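Local coordinates for gene 2 protein (Enterobacteria phage Sf6, PDB 5C12) that forms the nuclease domain of the phage's large DNA-packaging terminase subunit, binding divalent metal ions in an active site thought to cut DNA by a two-metal-ion mechanism, at residues D99-D104 with R114-A119; V47-D52 with S91-D96; H51-T56 with M80-G85. The protein carries 1 engineered substitution. All coordinates share one frame; numbering follows the deposited sequence.

In the fold
After two short N-terminal helices, strand 47-52, the first strand, serves two contacts. Interaction 3 (51-56 with 80-85) closes the loop that contains the antiparallel strands 61-67 and 70-77, bringing the start of helix 82-95 to the metal end of strand 47-52. Interaction 2 (47-52 with 91-96) closes a longer loop, 38 residues against 23, from the same strand, laying the last part of the same helix against the other end of that strand. Interaction 1 (99-104 with 114-119) follows in series, where neighbouring strand 100-104 meets helix 113-119. Backbone bonding between the two strands joins interaction 1 to the others, and Q115 bonds N83, linking the two helices.

Interaction 1 of 3, residues D99-D104 with R114-A119; sequences DHYLWD and RQTTEA. With MG (magnesium ion), chain B.
In the beta-alpha-beta unit of strand 100-104, helix 113-119 and strand 126-130, Y101 and W103 leave the strand on the side of T116, and their rings meet its methyl. Only this methyl makes close carbon contact: T116 CG2 lies 3.6 Å from Y101 CE1, approaching the ring obliquely. W103 reaches the same methyl less closely, CZ3 to T116 CG2 being 4.3 Å. CG2 of T116 is anti to the backbone N, which turns it to the strand, while OG1 sits beside that N (chi1 -60°) and bonds L112 O one turn back. A water then joins the hydroxyls. It gives a proton to T116 OG1 at 2.8 Å and is also hydrogen-bonded to Y101 OH at 2.8 Å, in the plane of the tyrosine ring at its edge. The same water lies 3.3 Å above the plane of the W103 indole, offset toward its rim, so buried polar groups are bridged beside an aromatic surface.

The helix here links two parallel neighbours of the mixed sheet of an RNase H-like nuclease fold, and T116 also touches A127 on the second of them. W103 has its own anchor, NE1 to G109 O, and Y101 stacks edge-to-face on F120. One residue beyond W103 the strand ends in the active site: D104, with CG anti to its N (chi1 177°), places OD2 2.0 Å from a magnesium ion, while its OD1 takes the N-H of D106. This ion lies very near the magnesium bound by D52, too close for a comfortable pair, so the two are probably alternative positions. On the helix's outer side, R114 NE forms a salt bridge with E118 OE2, met from above the carboxylate plane.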
loop_
_atom_site.group_PDB
_atom_site.type_symbol
_atom_site.label_atom_id
_atom_site.label_comp_id
_atom_site.label_asym_id
_atom_site.label_seq_id
_atom_site.Cartn_x
_atom_site.Cartn_y
_atom_site.Cartn_z
ATOM N N ASP A 99 -11.194 9.677 3.086
ATOM C CA ASP A 99 -11.025 11.006 2.516
ATOM C C ASP A 99 -10.426 10.903 1.126
ATOM O O ASP A 99 -10.692 11.733 0.269
ATOM C CB ASP A 99 -10.110 11.842 3.420
ATOM C CG ASP A 99 -10.702 12.051 4.790
ATOM O OD1 ASP A 99 -11.771 12.673 4.891
ATOM O OD2 ASP A 99 -10.122 11.577 5.789
ATOM N N HIS A 100 -9.620 9.875 0.899
ATOM C CA HIS A 100 -8.897 9.675 -0.347
ATOM C C HIS A 100 -8.933 8.214 -0.720
ATOM O O HIS A 100 -8.687 7.352 0.112
ATOM C CB HIS A 100 -7.446 10.117 -0.185
ATOM C CG HIS A 100 -7.294 11.505 0.334
ATOM N ND1 HIS A 100 -7.539 12.619 -0.437
ATOM C CD2 HIS A 100 -6.915 11.967 1.550
ATOM C CE1 HIS A 100 -7.317 13.705 0.282
ATOM N NE2 HIS A 100 -6.932 13.337 1.490
ATOM N N TYR A 101 -9.185 7.937 -1.985
ATOM C CA TYR A 101 -9.197 6.593 -2.532
ATOM C C TYR A 101 -8.268 6.560 -3.725
ATOM O O TYR A 101 -8.329 7.456 -4.576
ATOM C CB TYR A 101 -10.588 6.252 -2.998
ATOM C CG TYR A 101 -10.758 4.982 -3.764
ATOM C CD1 TYR A 101 -10.763 4.975 -5.139
ATOM C CD2 TYR A 101 -11.015 3.774 -3.106
ATOM C CE1 TYR A 101 -10.958 3.824 -5.848
ATOM C CE2 TYR A 101 -11.218 2.616 -3.808
ATOM C CZ TYR A 101 -11.188 2.644 -5.190
ATOM O OH TYR A 101 -11.422 1.518 -5.942
ATOM N N LEU A 102 -7.429 5.535 -3.782
ATOM C CA LEU A 102 -6.567 5.284 -4.929
ATOM C C LEU A 102 -6.848 3.914 -5.505
ATOM O O LEU A 102 -7.330 3.017 -4.801
ATOM C CB LEU A 102 -5.093 5.380 -4.551
ATOM C CG LEU A 102 -4.647 6.684 -3.885
ATOM C CD1 LEU A 102 -4.724 6.529 -2.374
ATOM C CD2 LEU A 102 -3.228 7.048 -4.301
ATOM N N TRP A 103 -6.555 3.731 -6.790
ATOM C CA TRP A 103 -6.601 2.400 -7.355
ATOM C C TRP A 103 -5.553 2.264 -8.433
ATOM O O TRP A 103 -5.140 3.264 -9.029
ATOM C CB TRP A 103 -7.997 2.076 -7.907
ATOM C CG TRP A 103 -8.251 2.596 -9.294
ATOM C CD1 TRP A 103 -8.176 1.885 -10.452
ATOM C CD2 TRP A 103 -8.634 3.931 -9.666
ATOM N NE1 TRP A 103 -8.471 2.694 -11.526
ATOM C CE2 TRP A 103 -8.744 3.955 -11.066
ATOM C CE3 TRP A 103 -8.859 5.106 -8.950
ATOM C CZ2 TRP A 103 -9.096 5.105 -11.765
ATOM C CZ3 TRP A 103 -9.178 6.251 -9.641
ATOM C CH2 TRP A 103 -9.310 6.242 -11.035
ATOM N N ASP A 104 -5.131 1.034 -8.690
ATOM C CA ASP A 104 -4.119 0.757 -9.690
ATOM C C ASP A 104 -4.728 0.851 -11.077
ATOM O O ASP A 104 -5.598 0.072 -11.451
ATOM C CB ASP A 104 -3.515 -0.628 -9.458
ATOM C CG ASP A 104 -2.500 -1.025 -10.500
ATOM O OD1 ASP A 104 -2.052 -0.181 -11.301
ATOM O OD2 ASP A 104 -2.146 -2.221 -10.533
ATOM N N ARG A 114 -14.518 6.644 -14.392
ATOM C CA ARG A 114 -15.920 7.042 -14.424
ATOM C C ARG A 114 -16.734 6.314 -13.348
ATOM O O ARG A 114 -17.488 6.930 -12.596
ATOM C CB ARG A 114 -16.520 6.796 -15.815
ATOM C CG ARG A 114 -17.993 7.011 -15.862
ATOM C CD ARG A 114 -18.580 6.603 -17.237
ATOM N NE ARG A 114 -19.727 5.760 -16.961
ATOM C CZ ARG A 114 -19.845 4.493 -17.321
ATOM N NH1 ARG A 114 -18.926 3.905 -18.080
ATOM N NH2 ARG A 114 -20.946 3.833 -17.010
ATOM N N GLN A 115 -16.563 5.000 -13.247
ATOM C CA GLN A 115 -17.316 4.232 -12.275
ATOM C C GLN A 115 -16.942 4.658 -10.870
ATOM O O GLN A 115 -17.783 4.746 -9.977
ATOM C CB GLN A 115 -17.059 2.741 -12.450
ATOM C CG GLN A 115 -17.775 1.895 -11.420
ATOM C CD GLN A 115 -17.491 0.420 -11.577
ATOM O OE1 GLN A 115 -16.812 -0.004 -12.519
ATOM N NE2 GLN A 115 -18.040 -0.378 -10.669
ATOM N N THR A 116 -15.662 4.906 -10.667
ATOM C CA THR A 116 -15.183 5.300 -9.359
ATOM C C THR A 116 -15.758 6.638 -8.935
ATOM O O THR A 116 -16.259 6.776 -7.813
ATOM C CB THR A 116 -13.666 5.329 -9.344
ATOM O OG1 THR A 116 -13.179 4.021 -9.664
ATOM C CG2 THR A 116 -13.149 5.761 -8.010
ATOM N N THR A 117 -15.721 7.623 -9.830
ATOM C CA THR A 117 -16.263 8.930 -9.485
ATOM C C THR A 117 -17.786 8.887 -9.302
ATOM O O THR A 117 -18.319 9.547 -8.416
ATOM C CB THR A 117 -15.838 10.019 -10.493
ATOM O OG1 THR A 117 -16.242 9.646 -11.805
ATOM C CG2 THR A 117 -14.333 10.204 -10.455
ATOM N N GLU A 118 -18.483 8.068 -10.091
ATOM C CA GLU A 118 -19.915 7.838 -9.879
ATOM C C GLU A 118 -20.189 7.291 -8.485
ATOM O O GLU A 118 -21.161 7.670 -7.822
ATOM C CB GLU A 118 -20.484 6.862 -10.931
ATOM C CG GLU A 118 -20.549 7.403 -12.361
ATOM C CD GLU A 118 -20.986 6.348 -13.403
ATOM O OE1 GLU A 118 -21.086 5.150 -13.043
ATOM O OE2 GLU A 118 -21.221 6.712 -14.586
ATOM N N ALA A 119 -19.318 6.402 -8.028
ATOM C CA ALA A 119 -19.560 5.749 -6.757
ATOM C C ALA A 119 -19.470 6.741 -5.609
ATOM O O ALA A 119 -20.167 6.605 -4.595
ATOM C CB ALA A 119 -18.574 4.626 -6.564
HETATM MG MG MG B . -2.076 -4.098 -9.782
HETATM O O HOH W 1 -11.490 1.961 -8.702
HETATM O O HOH W 2 -0.828 -3.479 -8.473
HETATM O O HOH W 3 -2.390 -5.740 -9.556
#

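Interaction 2 of 3, residues V47-D52 with S91-D96; sequences VVSAHD and SLAIED. With MG (magnesium ion), chain C.
With CG1 anti to its backbone N (chi1 175°), V47 meets the D96 carbonyl, CG1 to O 3.6 Å. In S49, OG stands beside the backbone N and opposite the carbonyl carbon (chi1 -65°), which leads it from A93, near the end of helix 82-95, toward D96. Here the two backbones come close, S49 CA and A93 CA being 6.0 Å apart, an approach suited to two small side chains. The two CB atoms of S49 and A93 meet at 4.1 Å, and S49 OG lies 4.4 Å from D96 CB.

The polar ends are held from strands 61-67 and 70-77. S49 OG hydrogen-bonds to the hydroxyls of Y63 and S65, and Y63 OH also bonds D96 OD2, so one tyrosine hydroxyl connects both sides of the contact. D96 OD1 forms a salt bridge with R73, and its main-chain O takes a bond from K72 NZ. Further along the same strand as V47 and S49, D52 OD2 binds a magnesium ion at 2.0 Å, together with D252.

The direct touch is thus van der Waals contact alone, while the buried carboxylate of D96 has a hydroxyl and a guanidinium as partners, which would favour its charged form.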
loop_
_atom_site.group_PDB
_atom_site.type_symbol
_atom_site.label_atom_id
_atom_site.label_comp_id
_atom_site.label_asym_id
_atom_site.label_seq_id
_atom_site.Cartn_x
_atom_site.Cartn_y
_atom_site.Cartn_z
ATOM N N VAL A 47 -8.201 9.491 6.352
ATOM C CA VAL A 47 -8.419 8.099 6.035
ATOM C C VAL A 47 -8.116 7.909 4.557
ATOM O O VAL A 47 -8.678 8.605 3.711
ATOM C CB VAL A 47 -9.832 7.630 6.383
ATOM C CG1 VAL A 47 -10.045 6.195 5.914
ATOM C CG2 VAL A 47 -10.061 7.737 7.888
ATOM N N VAL A 48 -7.193 6.999 4.265
ATOM C CA VAL A 48 -6.738 6.688 2.924
ATOM C C VAL A 48 -6.998 5.230 2.609
ATOM O O VAL A 48 -6.587 4.342 3.356
ATOM C CB VAL A 48 -5.230 6.981 2.727
ATOM C CG1 VAL A 48 -4.840 6.823 1.249
ATOM C CG2 VAL A 48 -4.859 8.375 3.220
ATOM N N SER A 49 -7.642 4.981 1.481
ATOM C CA SER A 49 -8.018 3.641 1.052
ATOM C C SER A 49 -7.497 3.422 -0.345
ATOM O O SER A 49 -7.398 4.373 -1.134
ATOM C CB SER A 49 -9.540 3.480 1.016
ATOM O OG SER A 49 -10.130 3.576 2.297
ATOM N N ALA A 50 -7.164 2.191 -0.683
ATOM C CA ALA A 50 -6.691 1.886 -2.018
ATOM C C ALA A 50 -7.110 0.499 -2.454
ATOM O O ALA A 50 -7.342 -0.399 -1.638
ATOM C CB ALA A 50 -5.156 2.058 -2.130
ATOM N N HIS A 51 -7.228 0.336 -3.767
ATOM C CA HIS A 51 -7.741 -0.865 -4.391
ATOM C C HIS A 51 -6.826 -1.363 -5.485
ATOM O O HIS A 51 -6.414 -0.610 -6.379
ATOM C CB HIS A 51 -9.119 -0.547 -4.998
ATOM C CG HIS A 51 -9.705 -1.627 -5.868
ATOM N ND1 HIS A 51 -9.818 -2.939 -5.468
ATOM C CD2 HIS A 51 -10.290 -1.556 -7.090
ATOM C CE1 HIS A 51 -10.405 -3.643 -6.427
ATOM N NE2 HIS A 51 -10.705 -2.820 -7.419
ATOM N N ASP A 52 -6.546 -2.658 -5.438
ATOM C CA ASP A 52 -5.816 -3.349 -6.477
ATOM C C ASP A 52 -6.798 -4.241 -7.207
ATOM O O ASP A 52 -7.314 -5.208 -6.651
ATOM C CB ASP A 52 -4.694 -4.195 -5.888
ATOM C CG ASP A 52 -3.937 -4.941 -6.952
ATOM O OD1 ASP A 52 -4.551 -5.254 -7.995
ATOM O OD2 ASP A 52 -2.736 -5.193 -6.769
ATOM N N SER A 91 -17.312 0.889 -2.241
ATOM C CA SER A 91 -18.244 0.740 -1.128
ATOM C C SER A 91 -17.496 0.578 0.193
ATOM O O SER A 91 -17.891 1.156 1.198
ATOM C CB SER A 91 -19.181 -0.429 -1.372
ATOM O OG SER A 91 -20.131 -0.070 -2.362
ATOM N N LEU A 92 -16.407 -0.182 0.204
ATOM C CA LEU A 92 -15.564 -0.253 1.411
ATOM C C LEU A 92 -14.996 1.114 1.791
ATOM O O LEU A 92 -14.974 1.479 2.965
ATOM C CB LEU A 92 -14.434 -1.284 1.270
ATOM C CG LEU A 92 -14.868 -2.754 1.369
ATOM C CD1 LEU A 92 -13.660 -3.621 1.062
ATOM C CD2 LEU A 92 -15.446 -3.063 2.734
ATOM N N ALA A 93 -14.548 1.879 0.803
ATOM C CA ALA A 93 -14.003 3.197 1.071
ATOM C C ALA A 93 -15.063 4.088 1.727
ATOM O O ALA A 93 -14.782 4.842 2.669
ATOM C CB ALA A 93 -13.485 3.827 -0.221
ATOM N N ILE A 94 -16.285 4.024 1.219
ATOM C CA ILE A 94 -17.368 4.743 1.844
ATOM C C ILE A 94 -17.599 4.271 3.285
ATOM O O ILE A 94 -17.719 5.092 4.200
ATOM C CB ILE A 94 -18.634 4.621 0.985
ATOM C CG1 ILE A 94 -18.419 5.390 -0.317
ATOM C CG2 ILE A 94 -19.868 5.141 1.735
ATOM C CD1 ILE A 94 -19.409 5.012 -1.377
ATOM N N GLU A 95 -17.654 2.958 3.489
ATOM C CA GLU A 95 -17.874 2.387 4.818
ATOM C C GLU A 95 -16.775 2.818 5.796
ATOM O O GLU A 95 -17.043 3.056 6.985
ATOM C CB GLU A 95 -17.939 0.866 4.702
ATOM C CG GLU A 95 -18.244 0.144 5.990
ATOM C CD GLU A 95 -18.434 -1.355 5.801
ATOM O OE1 GLU A 95 -18.341 -1.842 4.654
ATOM O OE2 GLU A 95 -18.681 -2.052 6.806
ATOM N N ASP A 96 -15.556 2.957 5.281
ATOM C CA ASP A 96 -14.400 3.300 6.089
ATOM C C ASP A 96 -14.235 4.802 6.309
ATOM O O ASP A 96 -13.317 5.220 7.016
ATOM C CB ASP A 96 -13.122 2.747 5.452
ATOM C CG ASP A 96 -12.978 1.243 5.644
ATOM O OD1 ASP A 96 -13.587 0.716 6.597
ATOM O OD2 ASP A 96 -12.289 0.593 4.826
HETATM MG MG MG C . -1.225 -5.571 -8.065
HETATM O O HOH W 3 -2.390 -5.740 -9.556
HETATM O O HOH W 2 -0.828 -3.479 -8.473
HETATM O O HOH W 4 -1.456 -7.576 -7.566
HETATM O O HOH W 5 0.237 -6.063 -9.441
#

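Interaction 3 of 3, residues H51-T56 with M80-G85; sequences HDPSDT and MDINEG. With MG (magnesium ion), chain C.
Where strand 47-52 runs out into the metal-binding loop, P53 and H51 meet I82 and G85 in the first turn of helix 82-95. The apolar touch is P53 CB against I82 CD1, 3.5 Å apart. I82 carries CG1 anti to its backbone N (chi1 -174°), and its CD1 methyl is the part that reaches the proline; the same side chain also packs on V108 and L112.

H51 comes to the helix beside this pair. Its NE2 lies 3.7 Å from G85 O, which approaches the imidazole obliquely. The stronger tie runs through a water in the imidazole plane, 2.9 Å from H51 NE2, that donates to I82 O at 2.9 Å. At the other ring nitrogen, ND1 is hydrogen-bonded to G62 O, so the imidazole is gripped at both nitrogens and its rotation is fixed. One face of the ring is covered by P53 N, which sits over its centre.

The helix start is itself locked by a capping box: D81 OD1 accepts from E84 N at 2.8 Å, nearly straight at 176°, and E84 OE1 accepts in return from D81 N. On the loop side, D52 OD1 takes the N-H of S54 at 2.7 Å in an Asx turn, which holds the carboxylate while its OD2 binds magnesium. D55 does not touch this ion directly; its OD1 accepts from one of the metal's waters and lies close to a second, and its OD2 bonds S247 OG.

Carboxylates gathered at the ends of adjacent strands, here D52 and D104, joined by D252 from a helix, are characteristic of the divalent-metal site of RNase H-like nucleases such as terminase nuclease domains.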
loop_
_atom_site.group_PDB
_atom_site.type_symbol
_atom_site.label_atom_id
_atom_site.label_comp_id
_atom_site.label_asym_id
_atom_site.label_seq_id
_atom_site.Cartn_x
_atom_site.Cartn_y
_atom_site.Cartn_z
ATOM N N HIS A 51 -7.228 0.336 -3.767
ATOM C CA HIS A 51 -7.741 -0.865 -4.391
ATOM C C HIS A 51 -6.826 -1.363 -5.485
ATOM O O HIS A 51 -6.414 -0.610 -6.379
ATOM C CB HIS A 51 -9.119 -0.547 -4.998
ATOM C CG HIS A 51 -9.705 -1.627 -5.868
ATOM N ND1 HIS A 51 -9.818 -2.939 -5.468
ATOM C CD2 HIS A 51 -10.290 -1.556 -7.090
ATOM C CE1 HIS A 51 -10.405 -3.643 -6.427
ATOM N NE2 HIS A 51 -10.705 -2.820 -7.419
ATOM N N ASP A 52 -6.546 -2.658 -5.438
ATOM C CA ASP A 52 -5.816 -3.349 -6.477
ATOM C C ASP A 52 -6.798 -4.241 -7.207
ATOM O O ASP A 52 -7.314 -5.208 -6.651
ATOM C CB ASP A 52 -4.694 -4.195 -5.888
ATOM C CG ASP A 52 -3.937 -4.941 -6.952
ATOM O OD1 ASP A 52 -4.551 -5.254 -7.995
ATOM O OD2 ASP A 52 -2.736 -5.193 -6.769
ATOM N N PRO A 53 -7.119 -3.904 -8.466
ATOM C CA PRO A 53 -8.174 -4.609 -9.193
ATOM C C PRO A 53 -7.754 -5.954 -9.794
ATOM O O PRO A 53 -8.496 -6.557 -10.581
ATOM C CB PRO A 53 -8.520 -3.620 -10.297
ATOM C CG PRO A 53 -7.268 -2.944 -10.573
ATOM C CD PRO A 53 -6.556 -2.784 -9.244
ATOM N N SER A 54 -6.562 -6.392 -9.415
ATOM C CA SER A 54 -5.957 -7.653 -9.854
ATOM C C SER A 54 -5.218 -7.377 -11.142
ATOM O O SER A 54 -5.413 -6.327 -11.739
ATOM C CB SER A 54 -6.968 -8.805 -10.025
ATOM O OG SER A 54 -7.699 -8.732 -11.241
ATOM N N ASP A 55 -4.311 -8.279 -11.500
ATOM C CA ASP A 55 -3.772 -8.353 -12.849
ATOM C C ASP A 55 -4.690 -9.370 -13.501
ATOM O O ASP A 55 -4.976 -10.401 -12.902
ATOM C CB ASP A 55 -2.337 -8.886 -12.868
ATOM C CG ASP A 55 -1.505 -8.420 -11.681
ATOM O OD1 ASP A 55 -1.470 -7.206 -11.376
ATOM O OD2 ASP A 55 -0.868 -9.287 -11.046
ATOM N N THR A 56 -5.145 -9.108 -14.713
ATOM C CA THR A 56 -6.273 -9.853 -15.257
ATOM C C THR A 56 -7.517 -9.384 -14.497
ATOM O O THR A 56 -7.425 -8.946 -13.349
ATOM C CB THR A 56 -6.129 -11.393 -15.105
ATOM O OG1 THR A 56 -6.548 -11.810 -13.792
ATOM C CG2 THR A 56 -4.701 -11.849 -15.395
ATOM N N MET A 80 -15.052 -11.734 -8.572
ATOM C CA MET A 80 -15.649 -10.538 -9.149
ATOM C C MET A 80 -14.979 -10.143 -10.454
ATOM O O MET A 80 -13.774 -10.291 -10.609
ATOM C CB MET A 80 -15.515 -9.405 -8.144
ATOM C CG MET A 80 -16.438 -9.620 -6.963
ATOM S SD MET A 80 -16.559 -8.194 -5.923
ATOM C CE MET A 80 -14.881 -8.205 -5.535
ATOM N N ASP A 81 -15.773 -9.649 -11.396
ATOM C CA ASP A 81 -15.197 -8.984 -12.547
ATOM C C ASP A 81 -14.698 -7.594 -12.157
ATOM O O ASP A 81 -14.811 -7.156 -11.002
ATOM C CB ASP A 81 -16.170 -8.969 -13.753
ATOM C CG ASP A 81 -17.363 -8.042 -13.576
ATOM O OD1 ASP A 81 -17.278 -7.002 -12.904
ATOM O OD2 ASP A 81 -18.402 -8.332 -14.201
ATOM N N ILE A 82 -14.074 -6.905 -13.104
ATOM C CA ILE A 82 -13.407 -5.668 -12.780
ATOM C C ILE A 82 -14.368 -4.614 -12.244
ATOM O O ILE A 82 -14.020 -3.852 -11.351
ATOM C CB ILE A 82 -12.612 -5.126 -13.995
ATOM C CG1 ILE A 82 -11.790 -3.903 -13.610
ATOM C CG2 ILE A 82 -13.519 -4.759 -15.116
ATOM C CD1 ILE A 82 -10.401 -4.236 -13.213
ATOM N N ASN A 83 -15.578 -4.564 -12.795
ATOM C CA ASN A 83 -16.541 -3.565 -12.349
ATOM C C ASN A 83 -17.156 -3.900 -10.993
ATOM O O ASN A 83 -17.319 -3.019 -10.152
ATOM C CB ASN A 83 -17.609 -3.344 -13.419
ATOM C CG ASN A 83 -17.004 -2.957 -14.747
ATOM O OD1 ASN A 83 -17.027 -3.734 -15.699
ATOM N ND2 ASN A 83 -16.407 -1.769 -14.800
ATOM N N GLU A 84 -17.452 -5.176 -10.759
ATOM C CA GLU A 84 -17.904 -5.613 -9.446
ATOM C C GLU A 84 -16.828 -5.329 -8.402
ATOM O O GLU A 84 -17.101 -4.875 -7.287
ATOM C CB GLU A 84 -18.228 -7.112 -9.468
ATOM C CG GLU A 84 -19.432 -7.451 -10.323
ATOM C CD GLU A 84 -19.627 -8.940 -10.518
ATOM O OE1 GLU A 84 -18.625 -9.676 -10.573
ATOM O OE2 GLU A 84 -20.786 -9.369 -10.614
ATOM N N GLY A 85 -15.581 -5.556 -8.779
ATOM C CA GLY A 85 -14.478 -5.265 -7.892
ATOM C C GLY A 85 -14.397 -3.789 -7.496
ATOM O O GLY A 85 -14.181 -3.435 -6.331
HETATM MG MG MG C . -1.225 -5.571 -8.065
HETATM O O HOH W 6 -11.734 -4.357 -9.609
HETATM O O HOH W 3 -2.390 -5.740 -9.556
HETATM O O HOH W 5 0.237 -6.063 -9.441
HETATM O O HOH W 2 -0.828 -3.479 -8.473
HETATM O O HOH W 4 -1.456 -7.576 -7.566
#